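Local coordinates for p800 reaction center core protein (Heliobacterium modesticaldum, PDB 5V8K) that forms the core of a homodimeric photosynthetic reaction center, holding bacteriochlorophyll g and other pigments in the membrane and binding a [4Fe-4S] cluster, at residues 38-43 against 60-65; 221-226 against 262-267. One frame throughout, in Å; residues are numbered along the deposited sequence.

Contact 1. Residues 38-43 against 60-65. With GBF (Bacteriochlorophyll g), chain I.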
loop_
_atom_site.group_PDB
_atom_site.type_symbol
_atom_site.label_atom_id
_atom_site.label_comp_id
_atom_site.label_asym_id
_atom_site.label_seq_id
_atom_site.Cartn_x
_atom_site.Cartn_y
_atom_site.Cartn_z
ATOM N N PHE A 38 7.154 -10.378 -33.662
ATOM C CA PHE A 38 8.083 -10.521 -32.547
ATOM C C PHE A 38 7.687 -11.697 -31.651
ATOM O O PHE A 38 8.522 -12.544 -31.298
ATOM C CB PHE A 38 8.129 -9.222 -31.742
ATOM C CG PHE A 38 8.897 -9.329 -30.461
ATOM C CD1 PHE A 38 10.268 -9.343 -30.476
ATOM C CD2 PHE A 38 8.250 -9.428 -29.255
ATOM C CE1 PHE A 38 10.983 -9.436 -29.327
ATOM C CE2 PHE A 38 8.976 -9.531 -28.071
ATOM C CZ PHE A 38 10.344 -9.543 -28.118
ATOM N N ILE A 39 6.397 -11.780 -31.300
ATOM C CA ILE A 39 5.965 -12.678 -30.237
ATOM C C ILE A 39 5.816 -14.122 -30.703
ATOM O O ILE A 39 5.767 -15.027 -29.865
ATOM C CB ILE A 39 4.673 -12.103 -29.595
ATOM C CG1 ILE A 39 4.457 -12.703 -28.236
ATOM C CG2 ILE A 39 3.414 -12.328 -30.433
ATOM C CD1 ILE A 39 5.589 -12.348 -27.200
ATOM N N LEU A 40 5.787 -14.384 -32.013
ATOM C CA LEU A 40 5.885 -15.760 -32.511
ATOM C C LEU A 40 7.307 -16.319 -32.479
ATOM O O LEU A 40 7.483 -17.536 -32.625
ATOM C CB LEU A 40 5.332 -15.859 -33.954
ATOM C CG LEU A 40 3.812 -15.580 -34.059
ATOM C CD1 LEU A 40 3.360 -15.573 -35.509
ATOM C CD2 LEU A 40 3.006 -16.598 -33.271
ATOM N N VAL A 41 8.312 -15.479 -32.251
ATOM C CA VAL A 41 9.712 -15.856 -32.395
ATOM C C VAL A 41 10.480 -15.726 -31.086
ATOM O O VAL A 41 11.314 -16.575 -30.773
ATOM C CB VAL A 41 10.390 -15.015 -33.499
ATOM C CG1 VAL A 41 11.900 -15.257 -33.527
ATOM C CG2 VAL A 41 9.798 -15.374 -34.842
ATOM N N HIS A 42 10.251 -14.654 -30.335
ATOM C CA HIS A 42 10.981 -14.359 -29.114
ATOM C C HIS A 42 10.047 -14.465 -27.906
ATOM O O HIS A 42 8.826 -14.464 -28.038
ATOM C CB HIS A 42 11.589 -12.960 -29.189
ATOM C CG HIS A 42 12.566 -12.796 -30.290
ATOM N ND1 HIS A 42 13.838 -13.318 -30.234
ATOM C CD2 HIS A 42 12.460 -12.183 -31.488
ATOM C CE1 HIS A 42 14.476 -13.035 -31.353
ATOM N NE2 HIS A 42 13.659 -12.357 -32.133
ATOM N N HIS A 43 10.634 -14.568 -26.722
ATOM C CA HIS A 43 9.857 -14.677 -25.483
ATOM C C HIS A 43 8.917 -15.880 -25.502
ATOM O O HIS A 43 7.752 -15.776 -25.116
ATOM C CB HIS A 43 9.040 -13.404 -25.227
ATOM C CG HIS A 43 9.866 -12.194 -24.972
ATOM N ND1 HIS A 43 9.368 -11.080 -24.343
ATOM C CD2 HIS A 43 11.156 -11.912 -25.278
ATOM C CE1 HIS A 43 10.316 -10.171 -24.240
ATOM N NE2 HIS A 43 11.403 -10.643 -24.821
ATOM N N MET A 60 -0.766 -17.139 -26.023
ATOM C CA MET A 60 -2.074 -16.853 -26.607
ATOM C C MET A 60 -1.990 -16.839 -28.126
ATOM O O MET A 60 -2.912 -17.283 -28.815
ATOM C CB MET A 60 -2.647 -15.517 -26.084
ATOM C CG MET A 60 -3.249 -15.629 -24.707
ATOM S SD MET A 60 -4.008 -14.098 -24.200
ATOM C CE MET A 60 -2.554 -13.166 -23.663
ATOM N N PHE A 61 -0.887 -16.332 -28.654
ATOM C CA PHE A 61 -0.721 -16.233 -30.102
ATOM C C PHE A 61 -0.452 -17.604 -30.721
ATOM O O PHE A 61 -0.876 -17.878 -31.855
ATOM C CB PHE A 61 0.407 -15.255 -30.424
ATOM C CG PHE A 61 0.010 -13.841 -30.274
ATOM C CD1 PHE A 61 0.146 -13.213 -29.059
ATOM C CD2 PHE A 61 -0.544 -13.147 -31.319
ATOM C CE1 PHE A 61 -0.231 -11.912 -28.895
ATOM C CE2 PHE A 61 -0.955 -11.812 -31.159
ATOM C CZ PHE A 61 -0.804 -11.208 -29.961
ATOM N N TYR A 62 0.228 -18.482 -29.985
ATOM C CA TYR A 62 0.396 -19.847 -30.471
ATOM C C TYR A 62 -0.910 -20.617 -30.368
ATOM O O TYR A 62 -1.188 -21.468 -31.226
ATOM C CB TYR A 62 1.517 -20.567 -29.705
ATOM C CG TYR A 62 2.857 -20.417 -30.415
ATOM C CD1 TYR A 62 3.677 -19.319 -30.187
ATOM C CD2 TYR A 62 3.282 -21.375 -31.361
ATOM C CE1 TYR A 62 4.873 -19.169 -30.867
ATOM C CE2 TYR A 62 4.471 -21.240 -32.047
ATOM C CZ TYR A 62 5.266 -20.156 -31.792
ATOM O OH TYR A 62 6.431 -20.031 -32.468
ATOM N N ALA A 63 -1.730 -20.327 -29.345
ATOM C CA ALA A 63 -3.068 -20.903 -29.308
ATOM C C ALA A 63 -3.865 -20.502 -30.543
ATOM O O ALA A 63 -4.652 -21.306 -31.050
ATOM C CB ALA A 63 -3.828 -20.482 -28.034
ATOM N N ARG A 64 -3.647 -19.292 -31.065
ATOM C CA ARG A 64 -4.292 -18.914 -32.318
ATOM C C ARG A 64 -3.788 -19.757 -33.484
ATOM O O ARG A 64 -4.585 -20.202 -34.325
ATOM C CB ARG A 64 -4.094 -17.428 -32.593
ATOM C CG ARG A 64 -4.958 -16.528 -31.647
ATOM C CD ARG A 64 -6.333 -16.243 -32.283
ATOM N NE ARG A 64 -6.222 -15.075 -33.126
ATOM C CZ ARG A 64 -6.666 -14.935 -34.370
ATOM N NH1 ARG A 64 -6.489 -13.766 -34.957
ATOM N NH2 ARG A 64 -7.245 -15.921 -35.044
ATOM N N LEU A 65 -2.467 -19.995 -33.564
ATOM C CA LEU A 65 -1.949 -20.824 -34.654
ATOM C C LEU A 65 -2.640 -22.171 -34.641
ATOM O O LEU A 65 -3.031 -22.703 -35.691
ATOM C CB LEU A 65 -0.441 -21.039 -34.531
ATOM C CG LEU A 65 0.520 -19.871 -34.710
ATOM C CD1 LEU A 65 1.934 -20.390 -34.671
ATOM C CD2 LEU A 65 0.258 -19.194 -35.998
HETATM MG MG GBF I . 13.348 -9.280 -24.282
HETATM C CHA GBF I . 15.156 -12.085 -25.255
HETATM C CHB GBF I . 13.537 -10.236 -21.134
HETATM C CHC GBF I . 11.702 -6.355 -23.624
HETATM C CHD GBF I . 13.751 -8.126 -27.683
HETATM N NA GBF I . 14.181 -10.809 -23.389
HETATM C C1A GBF I . 14.802 -11.910 -23.822
HETATM C C2A GBF I . 15.269 -12.944 -22.828
HETATM C C3A GBF I . 14.519 -12.420 -21.616
HETATM C C4A GBF I . 14.069 -11.060 -22.070
HETATM C CMA GBF I . 13.291 -13.267 -21.275
HETATM C CAA GBF I . 16.765 -13.093 -22.527
HETATM C CBA GBF I . 17.463 -11.837 -22.017
HETATM C CGA GBF I . 17.741 -10.922 -23.177
HETATM O O1A GBF I . 18.304 -11.389 -24.152
HETATM O O2A GBF I . 16.939 -9.729 -23.384
HETATM N NB GBF I . 12.788 -8.387 -22.565
HETATM C C1B GBF I . 12.848 -8.945 -21.357
HETATM C C2B GBF I . 12.250 -8.070 -20.458
HETATM C C3B GBF I . 11.750 -6.987 -21.192
HETATM C C4B GBF I . 12.058 -7.268 -22.519
HETATM C CMB GBF I . 12.202 -8.289 -18.988
HETATM C CAB GBF I . 11.045 -5.754 -20.737
HETATM C CBB GBF I . 10.921 -5.330 -19.503
HETATM N NC GBF I . 12.880 -7.637 -25.409
HETATM C C1C GBF I . 12.178 -6.576 -25.011
HETATM C C2C GBF I . 11.739 -5.442 -25.876
HETATM C C3C GBF I . 12.435 -6.090 -26.992
HETATM C C4C GBF I . 13.042 -7.309 -26.707
HETATM C CMC GBF I . 10.223 -5.462 -26.024
HETATM C CAC GBF I . 12.485 -5.505 -28.361
HETATM C CBC GBF I . 11.834 -4.182 -28.711
HETATM N ND GBF I . 14.234 -9.785 -26.008
HETATM C C1D GBF I . 14.294 -9.414 -27.271
HETATM C C2D GBF I . 14.919 -10.339 -28.411
HETATM C C3D GBF I . 15.184 -11.312 -27.436
HETATM C C4D GBF I . 14.824 -11.029 -26.099
HETATM C CMD GBF I . 15.108 -10.145 -29.879
HETATM C CAD GBF I . 15.573 -12.746 -27.443
HETATM O OBD GBF I . 16.307 -13.394 -28.255
HETATM C CBD GBF I . 15.682 -13.217 -26.029
HETATM C CGD GBF I . 14.858 -14.438 -25.776
HETATM O O1D GBF I . 13.750 -14.559 -26.233
HETATM O O2D GBF I . 15.350 -15.533 -25.007
HETATM C CED GBF I . 14.440 -16.605 -24.762
HETATM C C1 GBF I . 17.278 -8.834 -24.454
HETATM C C2 GBF I . 18.023 -7.664 -23.861
HETATM C C3 GBF I . 17.475 -6.487 -23.501
HETATM C C4 GBF I . 18.404 -5.463 -22.906
HETATM C C5 GBF I . 16.001 -6.154 -23.647
HETATM C C6 GBF I . 15.759 -4.913 -24.483
HETATM C C7 GBF I . 14.573 -4.151 -23.929
HETATM C C8 GBF I . 14.071 -3.120 -24.626
HETATM C C9 GBF I . 14.720 -2.804 -25.949
HETATM C C10 GBF I . 12.870 -2.347 -24.091
HETATM C C11 GBF I . 13.037 -0.847 -24.299
HETATM C C12 GBF I . 11.752 -0.178 -24.786
HETATM C C13 GBF I . 11.737 0.705 -25.821
HETATM C C14 GBF I . 12.996 1.071 -26.559
HETATM C C15 GBF I . 10.453 1.381 -26.280
#
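Ile39 and Leu40, in segment 38-43 on helix 18-39, pack on Phe61, Tyr62 and Leu65 of helix 58-67 in a buried apolar contact fastened by one hydrogen bond. The evidence for close packing begins at Ile39: its CG2 methyl sits over one face of the Phe61 ring, 3.8 Å from the centroid and 19° off the ring normal, a CH-pi contact displaced toward the rim. With CG1 anti to the backbone N (chi1 -161°), this methyl is left between N and the carbonyl carbon, directed at the ring. Leu40 works through a single branch. Its CD2 lies 4.1 Å from Phe61 CB and 4.0 Å from Tyr62 CE1, over one face of the tyrosine ring, and it also meets CD1 of Leu65. Tyr62 OH donates to Leu40 O at 2.7 Å, in the carbonyl plane, so the buried carbonyl of Leu40 is met by a side-chain hydroxyl; the same hydroxyl is also hydrogen-bonded to the backbone N of Leu75.

The residues that follow, His42 and His43, are pigment ligands. His43 NE2 binds the magnesium of the bacteriochlorophyll at 2.4 Å, and His43 N donates to the pigment's O1D at 3.2 Å, nearly straight at 171°. His42, whose NE2 ligates the magnesium of a different bacteriochlorophyll, has the CMD methyl of the first pigment over its ring. Helix 77-97 packs on Leu40 through Val82 and on Tyr62 and Leu65 through Ala79, while helix 234-240 touches Tyr62 through Tyr238.

Contact 2. Residues 221-226 against 262-267; sequences AMIIWQ and QAILGH. With GBF (Bacteriochlorophyll g), chain V.
The contact belongs to a histidine-ligated bacteriochlorophyll site, where the end of helix 200-224 packs through Met222 and Ile223 against helix 258-291. His267 NE2 binds the pigment's magnesium at 2.4 Å. The second ring nitrogen, ND1, donates to Ala263 O one turn back at 2.7 Å; the bond is nearly straight (169°) and its acceptor lies in the ring plane, which should restrain rotation of the ring. Ala263 O also accepts the helical bond from His267 N, the two donors arriving from opposite faces of the carbonyl plane.

Met222 makes most of the contact across the helices. CG stands beside the backbone N (chi1 -72°) and the chain runs extended beyond it, carrying CE over one face of the His267 ring, 3.8 Å from the centroid and 24° off the normal. The sulfur passes Ala263 CB at 4.0 Å on the way, and Met222 CE also comes 3.8 Å from O1D of the pigment. Nearer the backbone, Met222 CB meets Ile264 CG1 at 3.7 Å, the two side chains running past each other in opposite directions. With an alanine in place of Met222, the His267 face would probably lose its methyl cover and a gap would open beside Ala263. Ile223 CG1 touches Ile264 CD1 at 3.6 Å. After the helix, Gln226 folds back and its NE2 donates to Met222 O. Axial ligation of magnesium by a histidine of a transmembrane helix is a recurrent arrangement in chlorophyll-binding membrane proteins.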
loop_
_atom_site.group_PDB
_atom_site.type_symbol
_atom_site.label_atom_id
_atom_site.label_comp_id
_atom_site.label_asym_id
_atom_site.label_seq_id
_atom_site.Cartn_x
_atom_site.Cartn_y
_atom_site.Cartn_z
ATOM N N ALA A 221 -18.284 -13.184 -23.419
ATOM C CA ALA A 221 -18.309 -14.223 -24.442
ATOM C C ALA A 221 -17.174 -15.236 -24.240
ATOM O O ALA A 221 -17.338 -16.429 -24.504
ATOM C CB ALA A 221 -18.222 -13.594 -25.829
ATOM N N MET A 222 -16.020 -14.783 -23.772
ATOM C CA MET A 222 -14.926 -15.715 -23.528
ATOM C C MET A 222 -15.220 -16.696 -22.400
ATOM O O MET A 222 -14.609 -17.769 -22.359
ATOM C CB MET A 222 -13.640 -14.945 -23.215
ATOM C CG MET A 222 -13.026 -14.246 -24.384
ATOM S SD MET A 222 -11.563 -13.286 -23.902
ATOM C CE MET A 222 -10.866 -12.791 -25.500
ATOM N N ILE A 223 -16.089 -16.335 -21.453
ATOM C CA ILE A 223 -16.513 -17.270 -20.414
ATOM C C ILE A 223 -17.601 -18.206 -20.935
ATOM O O ILE A 223 -17.631 -19.391 -20.590
ATOM C CB ILE A 223 -16.994 -16.495 -19.174
ATOM C CG1 ILE A 223 -15.849 -15.681 -18.565
ATOM C CG2 ILE A 223 -17.619 -17.445 -18.117
ATOM C CD1 ILE A 223 -16.365 -14.712 -17.494
ATOM N N ILE A 224 -18.519 -17.678 -21.735
ATOM C CA ILE A 224 -19.759 -18.365 -22.070
ATOM C C ILE A 224 -19.626 -19.160 -23.363
ATOM O O ILE A 224 -20.126 -20.277 -23.455
ATOM C CB ILE A 224 -20.911 -17.337 -22.142
ATOM C CG1 ILE A 224 -21.179 -16.769 -20.743
ATOM C CG2 ILE A 224 -22.177 -17.964 -22.674
ATOM C CD1 ILE A 224 -22.103 -15.572 -20.717
ATOM N N TRP A 225 -18.926 -18.629 -24.369
ATOM C CA TRP A 225 -18.801 -19.286 -25.679
ATOM C C TRP A 225 -17.458 -20.006 -25.681
ATOM O O TRP A 225 -16.427 -19.458 -26.080
ATOM C CB TRP A 225 -18.943 -18.274 -26.814
ATOM C CG TRP A 225 -18.790 -18.831 -28.218
ATOM C CD1 TRP A 225 -18.006 -18.321 -29.213
ATOM C CD2 TRP A 225 -19.443 -19.985 -28.775
ATOM N NE1 TRP A 225 -18.145 -19.070 -30.357
ATOM C CE2 TRP A 225 -19.022 -20.093 -30.116
ATOM C CE3 TRP A 225 -20.362 -20.908 -28.280
ATOM C CZ2 TRP A 225 -19.455 -21.116 -30.957
ATOM C CZ3 TRP A 225 -20.811 -21.912 -29.115
ATOM C CH2 TRP A 225 -20.341 -22.023 -30.440
ATOM N N GLN A 226 -17.477 -21.247 -25.198
ATOM C CA GLN A 226 -16.264 -22.027 -24.973
ATOM C C GLN A 226 -16.110 -23.190 -25.949
ATOM O O GLN A 226 -15.331 -24.112 -25.705
ATOM C CB GLN A 226 -16.243 -22.510 -23.522
ATOM C CG GLN A 226 -15.434 -21.566 -22.614
ATOM C CD GLN A 226 -13.992 -21.444 -23.037
ATOM O OE1 GLN A 226 -13.303 -22.442 -23.226
ATOM N NE2 GLN A 226 -13.528 -20.209 -23.207
ATOM N N GLN A 262 -6.248 -15.561 -18.900
ATOM C CA GLN A 262 -5.274 -14.515 -19.224
ATOM C C GLN A 262 -5.833 -13.567 -20.280
ATOM O O GLN A 262 -5.719 -12.340 -20.149
ATOM C CB GLN A 262 -3.959 -15.120 -19.702
ATOM C CG GLN A 262 -3.124 -15.715 -18.588
ATOM C CD GLN A 262 -1.997 -16.636 -19.094
ATOM O OE1 GLN A 262 -1.429 -16.421 -20.160
ATOM N NE2 GLN A 262 -1.658 -17.630 -18.307
ATOM N N ALA A 263 -6.487 -14.109 -21.300
ATOM C CA ALA A 263 -7.105 -13.265 -22.312
ATOM C C ALA A 263 -8.215 -12.413 -21.714
ATOM O O ALA A 263 -8.397 -11.247 -22.088
ATOM C CB ALA A 263 -7.670 -14.114 -23.429
ATOM N N ILE A 264 -8.978 -12.994 -20.799
ATOM C CA ILE A 264 -10.076 -12.287 -20.148
ATOM C C ILE A 264 -9.537 -11.113 -19.346
ATOM O O ILE A 264 -10.052 -9.996 -19.425
ATOM C CB ILE A 264 -10.874 -13.260 -19.262
ATOM C CG1 ILE A 264 -11.730 -14.147 -20.149
ATOM C CG2 ILE A 264 -11.756 -12.495 -18.249
ATOM C CD1 ILE A 264 -12.374 -15.271 -19.423
ATOM N N LEU A 265 -8.494 -11.350 -18.565
ATOM C CA LEU A 265 -7.947 -10.287 -17.754
ATOM C C LEU A 265 -7.422 -9.170 -18.631
ATOM O O LEU A 265 -7.664 -7.997 -18.341
ATOM C CB LEU A 265 -6.877 -10.822 -16.814
ATOM C CG LEU A 265 -6.249 -9.783 -15.874
ATOM C CD1 LEU A 265 -7.312 -9.066 -14.954
ATOM C CD2 LEU A 265 -5.194 -10.433 -15.049
ATOM N N GLY A 266 -6.758 -9.515 -19.747
ATOM C CA GLY A 266 -6.328 -8.494 -20.684
ATOM C C GLY A 266 -7.464 -7.653 -21.224
ATOM O O GLY A 266 -7.345 -6.430 -21.313
ATOM N N HIS A 267 -8.585 -8.282 -21.572
ATOM C CA HIS A 267 -9.690 -7.534 -22.172
ATOM C C HIS A 267 -10.510 -6.769 -21.131
ATOM O O HIS A 267 -11.060 -5.713 -21.445
ATOM C CB HIS A 267 -10.584 -8.464 -22.977
ATOM C CG HIS A 267 -9.950 -8.905 -24.258
ATOM N ND1 HIS A 267 -8.994 -9.894 -24.310
ATOM C CD2 HIS A 267 -10.071 -8.434 -25.523
ATOM C CE1 HIS A 267 -8.578 -10.038 -25.559
ATOM N NE2 HIS A 267 -9.200 -9.150 -26.306
HETATM MG MG GBF V . -8.679 -8.626 -28.542
HETATM C CHA GBF V . -8.018 -12.008 -29.257
HETATM C CHB GBF V . -5.447 -8.197 -27.940
HETATM C CHC GBF V . -9.392 -5.299 -28.773
HETATM C CHD GBF V . -11.958 -9.289 -29.912
HETATM N NA GBF V . -7.075 -9.829 -28.564
HETATM C C1A GBF V . -6.887 -11.135 -28.802
HETATM C C2A GBF V . -5.509 -11.750 -28.630
HETATM C C3A GBF V . -4.807 -10.555 -27.999
HETATM C C4A GBF V . -5.844 -9.464 -28.175
HETATM C CMA GBF V . -4.514 -10.711 -26.524
HETATM C CAA GBF V . -4.769 -12.256 -29.882
HETATM C CBA GBF V . -4.497 -11.190 -30.936
HETATM C CGA GBF V . -5.639 -11.040 -31.883
HETATM O O1A GBF V . -6.297 -12.016 -32.194
HETATM O O2A GBF V . -5.991 -9.727 -32.391
HETATM N NB GBF V . -7.530 -6.967 -28.417
HETATM C C1B GBF V . -6.242 -6.938 -28.060
HETATM C C2B GBF V . -5.872 -5.595 -27.914
HETATM C C3B GBF V . -6.988 -4.818 -28.171
HETATM C C4B GBF V . -8.009 -5.722 -28.464
HETATM C CMB GBF V . -4.503 -5.080 -27.552
HETATM C CAB GBF V . -7.100 -3.334 -28.135
HETATM C CBB GBF V . -6.254 -2.439 -27.666
HETATM N NC GBF V . -10.322 -7.575 -29.152
HETATM C C1C GBF V . -10.445 -6.252 -29.180
HETATM C C2C GBF V . -11.663 -5.505 -29.604
HETATM C C3C GBF V . -12.270 -6.786 -29.941
HETATM C C4C GBF V . -11.522 -7.921 -29.649
HETATM C CMC GBF V . -12.267 -4.913 -28.329
HETATM C CAC GBF V . -13.618 -6.882 -30.519
HETATM C CBC GBF V . -14.427 -5.642 -30.825
HETATM N ND GBF V . -9.774 -10.113 -29.393
HETATM C C1D GBF V . -10.996 -10.384 -29.824
HETATM C C2D GBF V . -11.517 -11.853 -30.206
HETATM C C3D GBF V . -10.234 -12.334 -29.920
HETATM C C4D GBF V . -9.242 -11.387 -29.489
HETATM C CMD GBF V . -12.823 -12.421 -30.683
HETATM C CAD GBF V . -9.561 -13.661 -29.928
HETATM O OBD GBF V . -9.894 -14.849 -30.286
HETATM C CBD GBF V . -8.109 -13.437 -29.647
HETATM C CGD GBF V . -7.577 -14.331 -28.578
HETATM O O1D GBF V . -8.105 -14.472 -27.504
HETATM O O2D GBF V . -6.358 -15.046 -28.796
HETATM C CED GBF V . -5.852 -15.894 -27.766
HETATM C C1 GBF V . -6.934 -9.652 -33.467
HETATM C C2 GBF V . -7.141 -8.226 -33.960
HETATM C C3 GBF V . -7.958 -7.374 -33.314
HETATM C C4 GBF V . -8.694 -7.857 -32.100
HETATM C C5 GBF V . -8.206 -5.945 -33.769
HETATM C C6 GBF V . -7.034 -5.308 -34.525
HETATM C C7 GBF V . -7.466 -4.058 -35.273
HETATM C C8 GBF V . -6.578 -3.118 -35.657
HETATM C C9 GBF V . -5.127 -3.275 -35.345
HETATM C C10 GBF V . -7.001 -1.892 -36.426
HETATM C C11 GBF V . -7.722 -0.933 -35.507
HETATM C C12 GBF V . -8.698 -0.156 -36.341
HETATM C C13 GBF V . -9.725 0.491 -35.782
HETATM C C14 GBF V . -9.928 0.476 -34.286
HETATM C C15 GBF V . -10.664 1.268 -36.676
#

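From the N terminus, helix 18-39 leads into contact 1, and the chain returns as helix 58-67 after 16 residues between the two segments, closing a short loop. Contact 2 opens only later: helix 200-224 ends there, and 35 residues, 20 of them helical, separate its segment from the one on helix 258-291. The loops therefore follow in series, neither nested nor crossed. Their centres are 18 Å apart, yet they meet directly, with Met60 SD packed 3.7 Å from Ala263 CA. Helix 58-67 thus bridges the two, joining helix 18-39 to helix 258-291. A pigment adds a second tie: the bacteriochlorophyll ligated by His267 is also hydrogen-bonded to Arg64 NE.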